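Local atomic coordinates of thiol-activated cytolysin (Desulfobulbus propionicus, PDB entry 6NAL), a protein that probably oligomerises on membranes and inserts a beta-barrel pore, as expected of a cholesterol-dependent-cytolysin-like toxin from a Gram-negative bacterium. Residues A[73-79]-A[229-235]; A[1-7]-A[212-218]; A[242-248]-A[289-295]; A[419-425]-A[448-452]. One frame throughout, in Å; residues are numbered along the deposited sequence.

Interaction 1: residues A[73-79]-A[229-235]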
# COMPACT_ATOMS: atom_id res chain seq x y z
N PRO A 73 -8.53 -28.55 38.20
CA PRO A 73 -9.35 -29.52 37.49
C PRO A 73 -10.45 -30.04 38.40
O PRO A 73 -10.18 -30.47 39.52
CB PRO A 73 -8.36 -30.63 37.09
CG PRO A 73 -7.04 -29.99 37.14
CD PRO A 73 -7.08 -28.83 38.11
N GLY A 74 -11.67 -30.02 37.90
CA GLY A 74 -12.81 -30.43 38.68
C GLY A 74 -13.40 -29.36 39.57
O GLY A 74 -14.35 -29.65 40.32
N ALA A 75 -12.86 -28.14 39.55
CA ALA A 75 -13.54 -27.06 40.27
C ALA A 75 -14.89 -26.78 39.62
O ALA A 75 -15.16 -27.20 38.48
CB ALA A 75 -12.70 -25.78 40.29
N LEU A 76 -15.76 -26.09 40.36
CA LEU A 76 -17.01 -25.56 39.82
C LEU A 76 -17.01 -24.05 39.93
O LEU A 76 -16.43 -23.47 40.86
CB LEU A 76 -18.19 -26.12 40.55
CG LEU A 76 -18.44 -27.60 40.34
CD1 LEU A 76 -19.65 -27.92 41.26
CD2 LEU A 76 -18.72 -27.98 38.93
N LEU A 77 -17.64 -23.40 38.96
CA LEU A 77 -17.64 -21.95 38.90
C LEU A 77 -19.03 -21.50 38.51
O LEU A 77 -19.77 -22.29 37.92
CB LEU A 77 -16.65 -21.41 37.86
CG LEU A 77 -15.19 -21.76 38.05
CD1 LEU A 77 -14.44 -21.46 36.74
CD2 LEU A 77 -14.64 -20.94 39.26
N VAL A 78 -19.36 -20.23 38.78
CA VAL A 78 -20.54 -19.62 38.18
C VAL A 78 -20.12 -18.80 36.95
O VAL A 78 -19.25 -17.93 37.02
CB VAL A 78 -21.38 -18.77 39.17
CG1 VAL A 78 -21.56 -19.50 40.52
CG2 VAL A 78 -20.83 -17.39 39.39
N ALA A 79 -20.71 -19.11 35.81
CA ALA A 79 -20.34 -18.41 34.58
C ALA A 79 -20.67 -16.94 34.72
O ALA A 79 -21.70 -16.55 35.28
CB ALA A 79 -21.07 -19.03 33.39
N GLU A 229 -28.86 -16.57 33.96
CA GLU A 229 -27.80 -15.67 33.54
C GLU A 229 -26.41 -16.11 34.02
O GLU A 229 -25.40 -15.61 33.52
CB GLU A 229 -28.07 -14.25 34.04
CG GLU A 229 -29.36 -13.60 33.50
CD GLU A 229 -30.63 -14.22 34.09
OE1 GLU A 229 -30.54 -14.97 35.11
OE2 GLU A 229 -31.74 -13.96 33.53
N HIS A 230 -26.32 -17.01 35.00
CA HIS A 230 -25.03 -17.45 35.52
C HIS A 230 -25.05 -18.95 35.73
O HIS A 230 -25.00 -19.44 36.86
CB HIS A 230 -24.72 -16.67 36.79
CG HIS A 230 -24.68 -15.19 36.54
ND1 HIS A 230 -23.60 -14.56 35.97
CD2 HIS A 230 -25.61 -14.24 36.75
CE1 HIS A 230 -23.85 -13.27 35.87
NE2 HIS A 230 -25.07 -13.05 36.34
N PRO A 231 -25.16 -19.71 34.66
CA PRO A 231 -25.16 -21.19 34.77
C PRO A 231 -23.86 -21.70 35.36
O PRO A 231 -22.86 -20.96 35.36
CB PRO A 231 -25.32 -21.67 33.33
CG PRO A 231 -24.85 -20.50 32.48
CD PRO A 231 -25.19 -19.25 33.26
N PRO A 232 -23.85 -22.92 35.90
CA PRO A 232 -22.63 -23.44 36.53
C PRO A 232 -21.70 -23.99 35.48
O PRO A 232 -22.13 -24.56 34.46
CB PRO A 232 -23.16 -24.56 37.45
CG PRO A 232 -24.37 -25.06 36.73
CD PRO A 232 -25.02 -23.80 36.19
N LEU A 233 -20.41 -23.86 35.77
CA LEU A 233 -19.37 -24.43 34.92
C LEU A 233 -18.48 -25.41 35.68
O LEU A 233 -18.38 -25.38 36.91
CB LEU A 233 -18.47 -23.35 34.34
CG LEU A 233 -19.11 -22.19 33.62
CD1 LEU A 233 -18.14 -21.03 33.61
CD2 LEU A 233 -19.49 -22.58 32.24
N PHE A 234 -17.79 -26.24 34.90
CA PHE A 234 -16.94 -27.32 35.39
C PHE A 234 -15.59 -27.23 34.68
O PHE A 234 -15.51 -27.36 33.45
CB PHE A 234 -17.64 -28.65 35.11
CG PHE A 234 -16.84 -29.86 35.44
CD1 PHE A 234 -16.88 -30.39 36.70
CD2 PHE A 234 -16.12 -30.52 34.48
CE1 PHE A 234 -16.13 -31.51 37.01
CE2 PHE A 234 -15.42 -31.68 34.76
CZ PHE A 234 -15.42 -32.17 36.03
N VAL A 235 -14.52 -27.02 35.45
CA VAL A 235 -13.18 -26.99 34.93
C VAL A 235 -12.80 -28.39 34.47
O VAL A 235 -12.50 -29.28 35.28
CB VAL A 235 -12.20 -26.43 35.96
CG1 VAL A 235 -10.84 -26.34 35.37
CG2 VAL A 235 -12.63 -25.05 36.40

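Interaction 2: residues A[1-7]-A[212-218]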
# COMPACT_ATOMS: atom_id res chain seq x y z
N GLY A 1 -30.71 -39.04 48.31
CA GLY A 1 -30.73 -39.19 46.86
C GLY A 1 -31.83 -38.35 46.20
O GLY A 1 -31.90 -38.22 44.96
N ASN A 2 -32.66 -37.77 47.07
CA ASN A 2 -33.80 -36.94 46.69
C ASN A 2 -33.39 -35.51 46.34
O ASN A 2 -34.08 -34.83 45.56
CB ASN A 2 -34.79 -36.91 47.86
CG ASN A 2 -34.07 -36.77 49.24
OD1 ASN A 2 -32.82 -36.78 49.32
ND2 ASN A 2 -34.86 -36.66 50.32
N ASN A 3 -32.30 -35.02 46.94
CA ASN A 3 -31.84 -33.67 46.64
C ASN A 3 -31.18 -33.59 45.27
O ASN A 3 -31.38 -32.62 44.55
CB ASN A 3 -30.87 -33.19 47.72
CG ASN A 3 -31.54 -32.98 49.06
OD1 ASN A 3 -32.72 -32.54 49.16
ND2 ASN A 3 -30.79 -33.28 50.10
N ARG A 4 -30.42 -34.62 44.88
CA ARG A 4 -29.79 -34.64 43.57
C ARG A 4 -30.83 -34.65 42.46
O ARG A 4 -30.64 -34.01 41.42
CB ARG A 4 -28.91 -35.87 43.43
CG ARG A 4 -27.56 -35.67 44.05
CD ARG A 4 -26.59 -36.74 43.63
NE ARG A 4 -25.43 -36.70 44.51
CZ ARG A 4 -24.75 -37.77 44.90
NH1 ARG A 4 -25.11 -38.98 44.50
NH2 ARG A 4 -23.69 -37.64 45.68
N ALA A 5 -31.92 -35.38 42.67
CA ALA A 5 -32.95 -35.46 41.65
C ALA A 5 -33.61 -34.12 41.40
O ALA A 5 -34.04 -33.84 40.28
CB ALA A 5 -33.98 -36.52 42.05
N LEU A 6 -33.68 -33.26 42.42
CA LEU A 6 -34.17 -31.89 42.23
C LEU A 6 -33.15 -31.04 41.49
O LEU A 6 -33.51 -30.21 40.64
CB LEU A 6 -34.52 -31.26 43.58
CG LEU A 6 -34.89 -29.77 43.58
CD1 LEU A 6 -36.17 -29.57 42.77
CD2 LEU A 6 -35.06 -29.17 45.01
N ILE A 7 -31.86 -31.23 41.79
CA ILE A 7 -30.82 -30.48 41.10
C ILE A 7 -30.78 -30.85 39.64
O ILE A 7 -30.68 -29.98 38.78
CB ILE A 7 -29.47 -30.69 41.80
CG1 ILE A 7 -29.51 -29.93 43.14
CG2 ILE A 7 -28.32 -30.17 40.96
CD1 ILE A 7 -28.38 -30.29 44.08
N PHE A 212 -22.35 -33.22 43.10
CA PHE A 212 -22.61 -32.67 44.42
C PHE A 212 -22.74 -33.77 45.48
O PHE A 212 -23.15 -34.90 45.21
CB PHE A 212 -23.86 -31.81 44.35
CG PHE A 212 -23.76 -30.68 43.36
CD1 PHE A 212 -22.91 -29.62 43.59
CD2 PHE A 212 -24.50 -30.71 42.18
CE1 PHE A 212 -22.82 -28.57 42.67
CE2 PHE A 212 -24.41 -29.68 41.24
CZ PHE A 212 -23.59 -28.59 41.50
N ALA A 213 -22.31 -33.44 46.69
CA ALA A 213 -22.62 -34.29 47.84
C ALA A 213 -24.14 -34.41 48.02
O ALA A 213 -24.92 -33.50 47.67
CB ALA A 213 -21.99 -33.71 49.11
N GLU A 214 -24.55 -35.54 48.61
CA GLU A 214 -25.97 -35.82 48.78
C GLU A 214 -26.66 -34.76 49.63
O GLU A 214 -27.87 -34.54 49.46
CB GLU A 214 -26.15 -37.19 49.42
CG GLU A 214 -26.20 -38.34 48.41
CD GLU A 214 -26.48 -39.68 49.06
OE1 GLU A 214 -25.53 -40.29 49.60
OE2 GLU A 214 -27.66 -40.12 49.04
N SER A 215 -25.92 -34.09 50.52
CA SER A 215 -26.49 -33.05 51.36
C SER A 215 -26.81 -31.76 50.62
O SER A 215 -27.59 -30.95 51.14
CB SER A 215 -25.55 -32.70 52.50
OG SER A 215 -24.20 -32.64 52.07
N THR A 216 -26.20 -31.51 49.46
CA THR A 216 -26.34 -30.24 48.75
C THR A 216 -27.71 -30.17 48.08
O THR A 216 -28.22 -31.17 47.56
CB THR A 216 -25.23 -30.07 47.69
OG1 THR A 216 -23.95 -29.96 48.32
CG2 THR A 216 -25.45 -28.80 46.85
N THR A 217 -28.30 -29.00 48.07
CA THR A 217 -29.63 -28.84 47.49
C THR A 217 -29.57 -27.76 46.42
O THR A 217 -28.62 -26.99 46.34
CB THR A 217 -30.66 -28.44 48.55
OG1 THR A 217 -30.20 -27.27 49.24
CG2 THR A 217 -30.89 -29.54 49.57
N TRP A 218 -30.63 -27.71 45.61
CA TRP A 218 -30.76 -26.66 44.62
C TRP A 218 -30.64 -25.31 45.30
O TRP A 218 -29.98 -24.40 44.78
CB TRP A 218 -32.09 -26.76 43.86
CG TRP A 218 -32.18 -25.64 42.84
CD1 TRP A 218 -32.98 -24.54 42.89
CD2 TRP A 218 -31.37 -25.49 41.67
NE1 TRP A 218 -32.75 -23.73 41.81
CE2 TRP A 218 -31.76 -24.28 41.05
CE3 TRP A 218 -30.37 -26.26 41.08
CZ2 TRP A 218 -31.18 -23.83 39.87
CZ3 TRP A 218 -29.80 -25.80 39.88
CH2 TRP A 218 -30.20 -24.59 39.31
O HOH W 1 -31.90 -30.21 45.95

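Interaction 3: residues A[242-248]-A[289-295]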
# COMPACT_ATOMS: atom_id res chain seq x y z
N ARG A 242 5.45 -23.63 31.21
CA ARG A 242 6.41 -22.54 31.33
C ARG A 242 6.16 -21.53 30.23
O ARG A 242 5.83 -21.88 29.10
CB ARG A 242 7.84 -23.09 31.19
CG ARG A 242 8.96 -22.07 31.18
CD ARG A 242 10.30 -22.88 31.20
NE ARG A 242 11.48 -22.08 30.92
CZ ARG A 242 12.13 -21.36 31.82
NH1 ARG A 242 11.68 -21.35 33.06
NH2 ARG A 242 13.23 -20.68 31.49
N GLN A 243 6.46 -20.28 30.51
CA GLN A 243 6.06 -19.20 29.65
C GLN A 243 7.11 -18.12 29.80
O GLN A 243 7.53 -17.78 30.90
CB GLN A 243 4.65 -18.74 30.03
CG GLN A 243 3.84 -18.18 28.92
CD GLN A 243 2.35 -18.19 29.21
OE1 GLN A 243 1.56 -18.27 28.29
NE2 GLN A 243 1.97 -18.09 30.48
N ILE A 244 7.55 -17.61 28.67
CA ILE A 244 8.47 -16.50 28.59
C ILE A 244 7.85 -15.40 27.74
O ILE A 244 7.39 -15.65 26.61
CB ILE A 244 9.82 -16.95 27.98
CG1 ILE A 244 10.34 -18.12 28.81
CG2 ILE A 244 10.73 -15.76 27.92
CD1 ILE A 244 11.46 -18.86 28.15
N PHE A 245 7.87 -14.18 28.25
CA PHE A 245 7.40 -13.01 27.53
C PHE A 245 8.57 -12.07 27.33
O PHE A 245 9.31 -11.83 28.28
CB PHE A 245 6.31 -12.28 28.31
CG PHE A 245 5.00 -12.98 28.30
CD1 PHE A 245 4.67 -13.86 29.28
CD2 PHE A 245 4.08 -12.72 27.29
CE1 PHE A 245 3.43 -14.51 29.28
CE2 PHE A 245 2.86 -13.36 27.27
CZ PHE A 245 2.53 -14.24 28.26
N LEU A 246 8.72 -11.53 26.12
CA LEU A 246 9.67 -10.47 25.83
C LEU A 246 8.93 -9.23 25.33
O LEU A 246 8.28 -9.26 24.29
CB LEU A 246 10.68 -10.90 24.77
CG LEU A 246 11.81 -11.79 25.22
CD1 LEU A 246 11.24 -13.18 25.10
CD2 LEU A 246 13.00 -11.54 24.37
N LYS A 247 9.08 -8.12 26.03
CA LYS A 247 8.42 -6.88 25.68
C LYS A 247 9.46 -5.93 25.12
O LYS A 247 10.47 -5.65 25.77
CB LYS A 247 7.73 -6.27 26.90
CG LYS A 247 7.05 -4.96 26.59
CD LYS A 247 6.22 -4.48 27.80
CE LYS A 247 6.60 -3.05 28.19
NZ LYS A 247 8.07 -2.99 28.49
N PHE A 248 9.22 -5.44 23.90
CA PHE A 248 10.08 -4.46 23.26
C PHE A 248 9.31 -3.15 23.14
O PHE A 248 8.23 -3.12 22.55
CB PHE A 248 10.51 -4.91 21.87
CG PHE A 248 11.17 -6.24 21.83
CD1 PHE A 248 10.43 -7.40 21.75
CD2 PHE A 248 12.55 -6.34 21.84
CE1 PHE A 248 11.07 -8.63 21.71
CE2 PHE A 248 13.18 -7.56 21.77
CZ PHE A 248 12.43 -8.70 21.72
N VAL A 289 14.27 -3.62 26.39
CA VAL A 289 13.81 -5.00 26.50
C VAL A 289 13.42 -5.29 27.95
O VAL A 289 14.12 -4.90 28.89
CB VAL A 289 14.89 -5.99 26.02
CG1 VAL A 289 14.31 -7.40 25.97
CG2 VAL A 289 15.47 -5.56 24.69
N SER A 290 12.30 -5.98 28.11
CA SER A 290 11.84 -6.46 29.41
C SER A 290 11.46 -7.91 29.22
O SER A 290 10.96 -8.27 28.17
CB SER A 290 10.67 -5.69 29.91
OG SER A 290 11.10 -4.40 30.24
N ILE A 291 11.68 -8.71 30.24
CA ILE A 291 11.45 -10.15 30.16
C ILE A 291 10.87 -10.67 31.45
O ILE A 291 11.34 -10.35 32.55
CB ILE A 291 12.73 -10.92 29.85
CG1 ILE A 291 13.31 -10.41 28.55
CG2 ILE A 291 12.44 -12.36 29.82
CD1 ILE A 291 14.60 -11.10 28.22
N VAL A 292 9.89 -11.53 31.32
CA VAL A 292 9.34 -12.22 32.46
C VAL A 292 9.30 -13.70 32.14
O VAL A 292 8.89 -14.12 31.05
CB VAL A 292 7.94 -11.68 32.84
CG1 VAL A 292 7.06 -11.74 31.70
CG2 VAL A 292 7.34 -12.47 33.96
N VAL A 293 9.72 -14.50 33.11
CA VAL A 293 9.79 -15.94 32.99
C VAL A 293 8.93 -16.54 34.10
O VAL A 293 9.10 -16.19 35.27
CB VAL A 293 11.25 -16.42 33.07
CG1 VAL A 293 11.25 -17.96 33.22
CG2 VAL A 293 12.08 -15.96 31.83
N HIS A 294 8.06 -17.47 33.75
CA HIS A 294 7.00 -17.94 34.65
C HIS A 294 6.87 -19.45 34.47
O HIS A 294 6.70 -19.92 33.34
CB HIS A 294 5.70 -17.18 34.32
CG HIS A 294 4.54 -17.52 35.19
ND1 HIS A 294 3.24 -17.57 34.71
CD2 HIS A 294 4.47 -17.80 36.50
CE1 HIS A 294 2.43 -17.90 35.70
NE2 HIS A 294 3.15 -18.06 36.79
N GLY A 295 7.01 -20.21 35.55
CA GLY A 295 6.94 -21.65 35.48
C GLY A 295 8.31 -22.28 35.33
O GLY A 295 9.08 -21.90 34.45
O HOH W 2 10.44 -2.86 27.62

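Interaction 4: residues A[419-425]-A[448-452]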
# COMPACT_ATOMS: atom_id res chain seq x y z
N ARG A 419 14.13 15.61 -2.71
CA ARG A 419 13.66 14.99 -1.50
C ARG A 419 12.83 13.77 -1.84
O ARG A 419 12.46 13.54 -2.97
CB ARG A 419 12.88 15.98 -0.67
CG ARG A 419 13.72 17.20 -0.36
CD ARG A 419 13.16 18.02 0.77
NE ARG A 419 11.90 18.64 0.39
CZ ARG A 419 11.08 19.23 1.25
NH1 ARG A 419 11.41 19.27 2.53
NH2 ARG A 419 9.94 19.77 0.83
N GLY A 420 12.56 12.97 -0.81
CA GLY A 420 11.90 11.68 -0.97
C GLY A 420 10.46 11.76 -1.44
O GLY A 420 9.90 10.72 -1.81
N ASN A 421 9.86 12.94 -1.44
CA ASN A 421 8.55 13.09 -2.04
C ASN A 421 8.57 13.23 -3.57
O ASN A 421 7.50 13.34 -4.18
CB ASN A 421 7.83 14.27 -1.39
CG ASN A 421 8.54 15.58 -1.62
OD1 ASN A 421 9.77 15.65 -1.72
ND2 ASN A 421 7.75 16.65 -1.70
N ALA A 422 9.71 13.17 -4.23
CA ALA A 422 9.72 13.30 -5.68
C ALA A 422 9.61 11.95 -6.36
O ALA A 422 10.33 11.02 -6.00
CB ALA A 422 11.00 14.01 -6.12
N ARG A 423 8.72 11.84 -7.35
CA ARG A 423 8.50 10.63 -8.12
C ARG A 423 8.57 10.94 -9.61
O ARG A 423 8.53 12.10 -10.03
CB ARG A 423 7.12 10.00 -7.90
CG ARG A 423 6.60 10.02 -6.51
CD ARG A 423 6.96 8.71 -5.77
NE ARG A 423 6.17 8.61 -4.55
CZ ARG A 423 6.60 8.96 -3.35
NH1 ARG A 423 7.85 9.39 -3.24
NH2 ARG A 423 5.81 8.87 -2.28
N ASN A 424 8.58 9.87 -10.42
CA ASN A 424 8.22 9.97 -11.85
C ASN A 424 9.18 10.87 -12.63
O ASN A 424 8.78 11.76 -13.38
CB ASN A 424 6.77 10.45 -11.96
CG ASN A 424 6.15 10.11 -13.27
OD1 ASN A 424 6.78 9.49 -14.12
ND2 ASN A 424 4.90 10.54 -13.47
N ILE A 425 10.47 10.60 -12.45
CA ILE A 425 11.52 11.44 -12.99
C ILE A 425 11.60 11.23 -14.48
O ILE A 425 11.64 10.09 -14.96
CB ILE A 425 12.86 11.12 -12.33
CG1 ILE A 425 13.01 11.74 -10.96
CG2 ILE A 425 13.95 11.66 -13.15
CD1 ILE A 425 12.09 11.18 -9.95
N GLY A 448 9.48 8.37 -16.52
CA GLY A 448 8.87 7.51 -15.52
C GLY A 448 9.85 6.76 -14.66
O GLY A 448 9.53 5.69 -14.17
N ARG A 449 11.02 7.31 -14.45
CA ARG A 449 12.00 6.64 -13.62
C ARG A 449 11.79 6.98 -12.15
O ARG A 449 11.12 7.96 -11.78
CB ARG A 449 13.43 7.01 -14.05
CG ARG A 449 13.79 6.61 -15.50
CD ARG A 449 13.51 5.16 -15.78
NE ARG A 449 14.42 4.49 -16.72
CZ ARG A 449 14.22 4.43 -18.03
NH1 ARG A 449 13.17 5.04 -18.60
NH2 ARG A 449 15.08 3.77 -18.81
N ALA A 450 12.37 6.15 -11.31
CA ALA A 450 12.26 6.22 -9.86
C ALA A 450 13.37 7.08 -9.28
O ALA A 450 14.44 7.24 -9.87
CB ALA A 450 12.40 4.82 -9.28
N LEU A 451 13.10 7.62 -8.12
CA LEU A 451 14.11 8.34 -7.36
C LEU A 451 15.02 7.31 -6.71
O LEU A 451 14.59 6.53 -5.87
CB LEU A 451 13.46 9.22 -6.31
CG LEU A 451 14.41 10.10 -5.52
CD1 LEU A 451 15.13 11.08 -6.41
CD2 LEU A 451 13.61 10.82 -4.44
N VAL A 452 16.28 7.31 -7.12
CA VAL A 452 17.31 6.45 -6.54
C VAL A 452 18.34 7.38 -5.90
O VAL A 452 18.29 8.60 -6.09
CB VAL A 452 17.92 5.56 -7.63
CG1 VAL A 452 16.81 4.74 -8.34
CG2 VAL A 452 18.68 6.40 -8.63

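Interaction 1: residues A[73-79]-A[229-235]
L77 and L233 form the hydrogen-bonded pair between the non-hydrogen-bonded pairs L76-F234 and V78-P232, where strand 76-78 joins the start of the long strand 232-250 in a larger antiparallel sheet. L77 N reaches L233 O, and L233 N returns a nearly straight bond to L77 O at 2.7 Å (173°). Pairing runs on past both ends of the short strand: G74 N binds V235 O and V235 N binds A75 O at one end, and A79 N binds P231 O at the other.

On the L77 side of the sheet, L233 turns CD1 onto A79 CB at 3.6 Å, while L77 CD1 meets V235 CG2 at 4.0 Å. On the L76 side, the CD2 methyl of L76 comes in at the edge of the F234 ring, in its plane, 3.8 Å from CD1 of that ring.

Further out, F340 of strand 332-340 touches both P231 and L233. Strand 76-78 also bonds through L76 to L91 and through V78 to Q89, so both its edges are paired. With CG beside its backbone N (chi1 -59°), H230 swings its ring past the strand end, where ND1 donates to A79 O at 2.8 Å, the oxygen lying in the ring plane.

Interaction 2: residues A[1-7]-A[212-218]
The guanidinium of R4 has E214 CG over one face, 3.7 Å above its plane and offset toward the rim, while F212 O sits at its edge. The site is a helix-to-loop contact: the N-terminal helix 2-12 rests on the loop that leads into helix 218-224, with T217 at the N-cap position of that second helix. R4 grips F212 O side-on with two nitrogens, NH2 at 2.8 Å and NE at 3.0 Å; neither bond is straight (138° and 134°), because one oxygen serves both donors. The R4 chain is extended from CG to NE, which carries the guanidinium along the helix flank to this carbonyl. NH2 also forms a salt bridge with D96, a second anchor that would fix the rotation of the group.

The amide of N3 is the other flat group. Its ND2 donates to E214 O at 3.2 Å, with the acceptor in the amide plane and the bond almost straight (173°). T217 lies beside N3, its CG2 methyl 3.5 Å from N3 CG. E214 belongs to a type I turn, A213 to T216, and its OE2 makes a weak salt bridge with the terminal amine G1 N.

I7 provides the apolar core: CG2 approaches the F212 ring obliquely, CD1 packs against T216 O and T217 C, and L6 CD2 touches W218 CB nearby. T217 also donates its backbone N to OD2 of D220, inside the helix it caps. A water joins the two backbones, donating to N3 O and accepting from W218 N, 2.8 Å from each.

Interaction 3: residues A[242-248]-A[289-295]
V292 puts its CG1 methyl between its own backbone N and carbonyl carbon (chi1 55°), a rotamer that sets the methyl 3.5 Å from F245 CB. The two side chains run alongside each other in the same direction, and L174 of helix 167-174 packs against both. K247 and S290 share that side of the sheet. The lysine chain bends near its end, and a water links the pair, lying close to K247 NZ and 3.1 Å from S290 OG; that hydroxyl is also bonded to N302.

On the opposite side, L246 CG meets I291 CG1 at 3.9 Å and I244 CG1 meets V293 CG2 at 4.1 Å. I315 of helix 309-320 touches L246 and I291 here.

At the end of the pairing, R242 CG is anti to the backbone N (chi1 175°) and the chain stays extended to NE, so NH1 reaches G295 O at 3.0 Å, in the carbonyl plane; S297 OG is a further partner of NH1. V293 CG1 lies 3.4 Å from the same nitrogen.

Six backbone bonds link the strands. This is regular antiparallel pairing inside a helix-covered sheet, consistent with the central sheet of the cytolysin pore-forming domain.

Interaction 4: residues A[419-425]-A[448-452]
L451 packs its side chain against R419, A422 and I425. Its CB lies 3.6 Å from A422 O and also touches the end of I425, whose CD1 is 4.4 Å away. CG stands anti to the backbone N (chi1 -176°), directing the branch at the 419-422 turn. From there CD2 meets R419 O at 3.3 Å and A422 O at 3.6 Å, with G420 CA and, more loosely, A422 CB close by. The leucine tip thus lies against backbone carbonyls as well as carbon.

The type I turn under it is closed by A422 N bonding R419 O. R423, just after the turn, folds back on it: NH1 donates to G420 O at 2.8 Å, the oxygen in the guanidinium plane, and the same arginine makes a cation-pi contact with Y363.

At the open end of the hairpin, I425 and R449 form a hydrogen-bonded antiparallel pair. I425 N donates to R449 O at 2.8 Å, and R449 N donates back to I425 O at 2.9 Å. N424 turns its amide to G448, with OD1 3.2 Å from G448 CA, while its ND2 bonds weakly to D385.

G448, with positive phi (70°), and R449 both face I425. That is a G1 beta bulge, here ending the hairpin of strands 422-432 and 440-449 in the C-terminal beta-sandwich domain.

How the interactions relate
From the N terminus, the chain enters interaction 2 at once; residues 1-7 wait for 212-218, closing a loop of about 200 residues. Within that span begins interaction 1, whose second half, 229-235, comes after 212-218, so these two contacts cross. They also touch: L76 CD1 packs 3.5 Å from F212 CE1, so the N-terminal helix, the loop before helix 218-224 and strand 76-78 are joined. Interaction 3 follows in series, closing a shorter loop further along strand 232-250, the strand it shares with interaction 1; their centres are about 30 Å apart. Interaction 4 closes last, a local hairpin in the beta sandwich, its centre about 80 Å from that of interaction 2.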